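Local structure of esterase (Staphylococcus aureus subsp. aureus USA300_TCH1516, 3D7R) at residues V72-E77 with I122-L127. The protein is a putative esterase of the alpha/beta hydrolase fold that probably hydrolyses ester bonds. Numbering follows the deposited sequence.
Sequences VKANLE and ITLSTL
Ala74 and Leu124 bring the two backbones nearest, with 6.7 Å between Ala74 CA and Leu124 CA. Residues 72-74 form a loop that leads into strand 75-81, while 122-126 are the last turn of helix 113-126. Leu127 leaves the helix with positive phi (56°). No hydrogen bond joins the two segments, and the contact between them is small and apolar.

Leu124 reaches the loop with both methyl groups. Its CD1 lies 3.7 Å from Ala74 CB and equally near Ala74 N. Its CD2 sits 3.8 Å from Lys73 CB and also touches Lys73 CD. The Lys73 and Leu124 side chains cross at about a right angle. Beyond CG the lysine chain is extended, which carries NZ away from the helix and leaves the aliphatic part against the leucine.

Thr123 adds its methyl group, with CG2 3.8 Å from Ala74 CB. With chi1 at -56°, OG1 sits beside the backbone N, where it bonds Leu119 O, and CG2 is left anti to that N, facing Ala74. Ala74 CB thus meets two methyl groups, both coming from the helix. Asp120, one turn before Leu124, accepts hydrogen bonds from Lys73 N and Ala74 N and so ties the loop to the helix beside the apolar contact.

At the helix end, Ile122 O accepts from Thr126 N and, at 2.7 Å, from Thr126 OG1. The two donors approach opposite faces of the carbonyl plane.

The arrangement packs the entry to an outermost sheet strand against the C-terminal turn of a flanking helix, within the layered architecture of the alpha/beta hydrolase fold.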
loop_
_atom_site.group_PDB
_atom_site.type_symbol
_atom_site.label_atom_id
_atom_site.label_comp_id
_atom_site.label_asym_id
_atom_site.label_seq_id
_atom_site.Cartn_x
_atom_site.Cartn_y
_atom_site.Cartn_z
ATOM N N VAL A 72 -2.123 -10.272 -18.684
ATOM C CA VAL A 72 -2.760 -10.481 -17.388
ATOM C C VAL A 72 -3.451 -11.849 -17.418
ATOM O O VAL A 72 -4.304 -12.101 -18.264
ATOM C CB VAL A 72 -3.764 -9.337 -17.052
ATOM C CG1 VAL A 72 -4.622 -9.655 -15.761
ATOM C CG2 VAL A 72 -3.026 -7.996 -16.924
ATOM N N LYS A 73 -3.042 -12.746 -16.524
ATOM C CA LYS A 73 -3.525 -14.109 -16.573
ATOM C C LYS A 73 -4.897 -14.220 -15.940
ATOM O O LYS A 73 -5.716 -15.017 -16.387
ATOM C CB LYS A 73 -2.540 -15.065 -15.891
ATOM C CG LYS A 73 -1.267 -15.315 -16.667
ATOM C CD LYS A 73 -0.338 -16.213 -15.824
ATOM C CE LYS A 73 0.972 -16.499 -16.541
ATOM N NZ LYS A 73 2.025 -16.957 -15.568
ATOM N N ALA A 74 -5.150 -13.426 -14.898
ATOM C CA ALA A 74 -6.468 -13.427 -14.276
ATOM C C ALA A 74 -7.450 -12.780 -15.239
ATOM O O ALA A 74 -7.045 -12.055 -16.156
ATOM C CB ALA A 74 -6.453 -12.688 -12.904
ATOM N N ASN A 75 -8.731 -13.073 -15.062
ATOM C CA ASN A 75 -9.775 -12.321 -15.762
ATOM C C ASN A 75 -9.905 -10.937 -15.150
ATOM O O ASN A 75 -9.854 -10.786 -13.913
ATOM C CB ASN A 75 -11.103 -13.076 -15.731
ATOM C CG ASN A 75 -10.986 -14.448 -16.341
ATOM O OD1 ASN A 75 -11.075 -15.459 -15.635
ATOM N ND2 ASN A 75 -10.725 -14.500 -17.652
ATOM N N LEU A 76 -10.071 -9.935 -16.006
ATOM C CA LEU A 76 -10.062 -8.529 -15.568
ATOM C C LEU A 76 -11.408 -7.838 -15.780
ATOM O O LEU A 76 -11.988 -7.908 -16.868
ATOM C CB LEU A 76 -8.957 -7.762 -16.306
ATOM C CG LEU A 76 -8.634 -6.306 -15.940
ATOM C CD1 LEU A 76 -8.036 -6.206 -14.546
ATOM C CD2 LEU A 76 -7.668 -5.729 -16.955
ATOM N N GLU A 77 -11.898 -7.166 -14.745
ATOM C CA GLU A 77 -13.140 -6.394 -14.840
ATOM C C GLU A 77 -12.790 -4.918 -14.759
ATOM O O GLU A 77 -12.127 -4.487 -13.808
ATOM C CB GLU A 77 -14.084 -6.760 -13.689
ATOM C CG GLU A 77 -14.591 -8.169 -13.780
ATOM C CD GLU A 77 -15.461 -8.581 -12.606
ATOM O OE1 GLU A 77 -15.766 -7.743 -11.742
ATOM O OE2 GLU A 77 -15.844 -9.766 -12.542
ATOM N N ILE A 122 -0.964 -12.409 -7.137
ATOM C CA ILE A 122 -1.668 -12.605 -5.869
ATOM C C ILE A 122 -3.054 -13.217 -6.115
ATOM O O ILE A 122 -3.510 -14.095 -5.350
ATOM C CB ILE A 122 -1.809 -11.264 -5.073
ATOM C CG1 ILE A 122 -0.445 -10.810 -4.521
ATOM C CG2 ILE A 122 -2.805 -11.411 -3.908
ATOM C CD1 ILE A 122 -0.418 -9.345 -4.113
ATOM N N THR A 123 -3.734 -12.727 -7.161
ATOM C CA THR A 123 -5.033 -13.284 -7.539
ATOM C C THR A 123 -4.909 -14.791 -7.786
ATOM O O THR A 123 -5.669 -15.585 -7.248
ATOM C CB THR A 123 -5.594 -12.612 -8.826
ATOM O OG1 THR A 123 -5.664 -11.195 -8.638
ATOM C CG2 THR A 123 -7.010 -13.167 -9.191
ATOM N N LEU A 124 -3.944 -15.176 -8.615
ATOM C CA LEU A 124 -3.762 -16.570 -8.983
ATOM C C LEU A 124 -3.318 -17.436 -7.805
ATOM O O LEU A 124 -3.686 -18.619 -7.742
ATOM C CB LEU A 124 -2.778 -16.693 -10.156
ATOM C CG LEU A 124 -3.403 -16.686 -11.566
ATOM C CD1 LEU A 124 -4.105 -15.379 -11.892
ATOM C CD2 LEU A 124 -2.322 -16.985 -12.611
ATOM N N SER A 125 -2.546 -16.859 -6.872
ATOM C CA SER A 125 -2.101 -17.617 -5.680
ATOM C C SER A 125 -3.128 -17.745 -4.564
ATOM O O SER A 125 -3.221 -18.791 -3.913
ATOM C CB SER A 125 -0.804 -17.026 -5.108
ATOM O OG SER A 125 0.194 -16.997 -6.111
ATOM N N THR A 126 -3.877 -16.678 -4.305
ATOM C CA THR A 126 -4.828 -16.672 -3.195
ATOM C C THR A 126 -6.220 -17.151 -3.610
ATOM O O THR A 126 -6.991 -17.646 -2.772
ATOM C CB THR A 126 -4.978 -15.263 -2.593
ATOM O OG1 THR A 126 -5.525 -14.387 -3.583
ATOM C CG2 THR A 126 -3.598 -14.717 -2.134
ATOM N N LEU A 127 -6.542 -16.987 -4.895
ATOM C CA LEU A 127 -7.905 -17.182 -5.394
ATOM C C LEU A 127 -8.945 -16.330 -4.670
ATOM O O LEU A 127 -10.098 -16.736 -4.536
ATOM C CB LEU A 127 -8.295 -18.672 -5.380
ATOM C CG LEU A 127 -7.364 -19.562 -6.199
ATOM C CD1 LEU A 127 -7.830 -21.013 -6.133
ATOM C CD2 LEU A 127 -7.302 -19.056 -7.651
#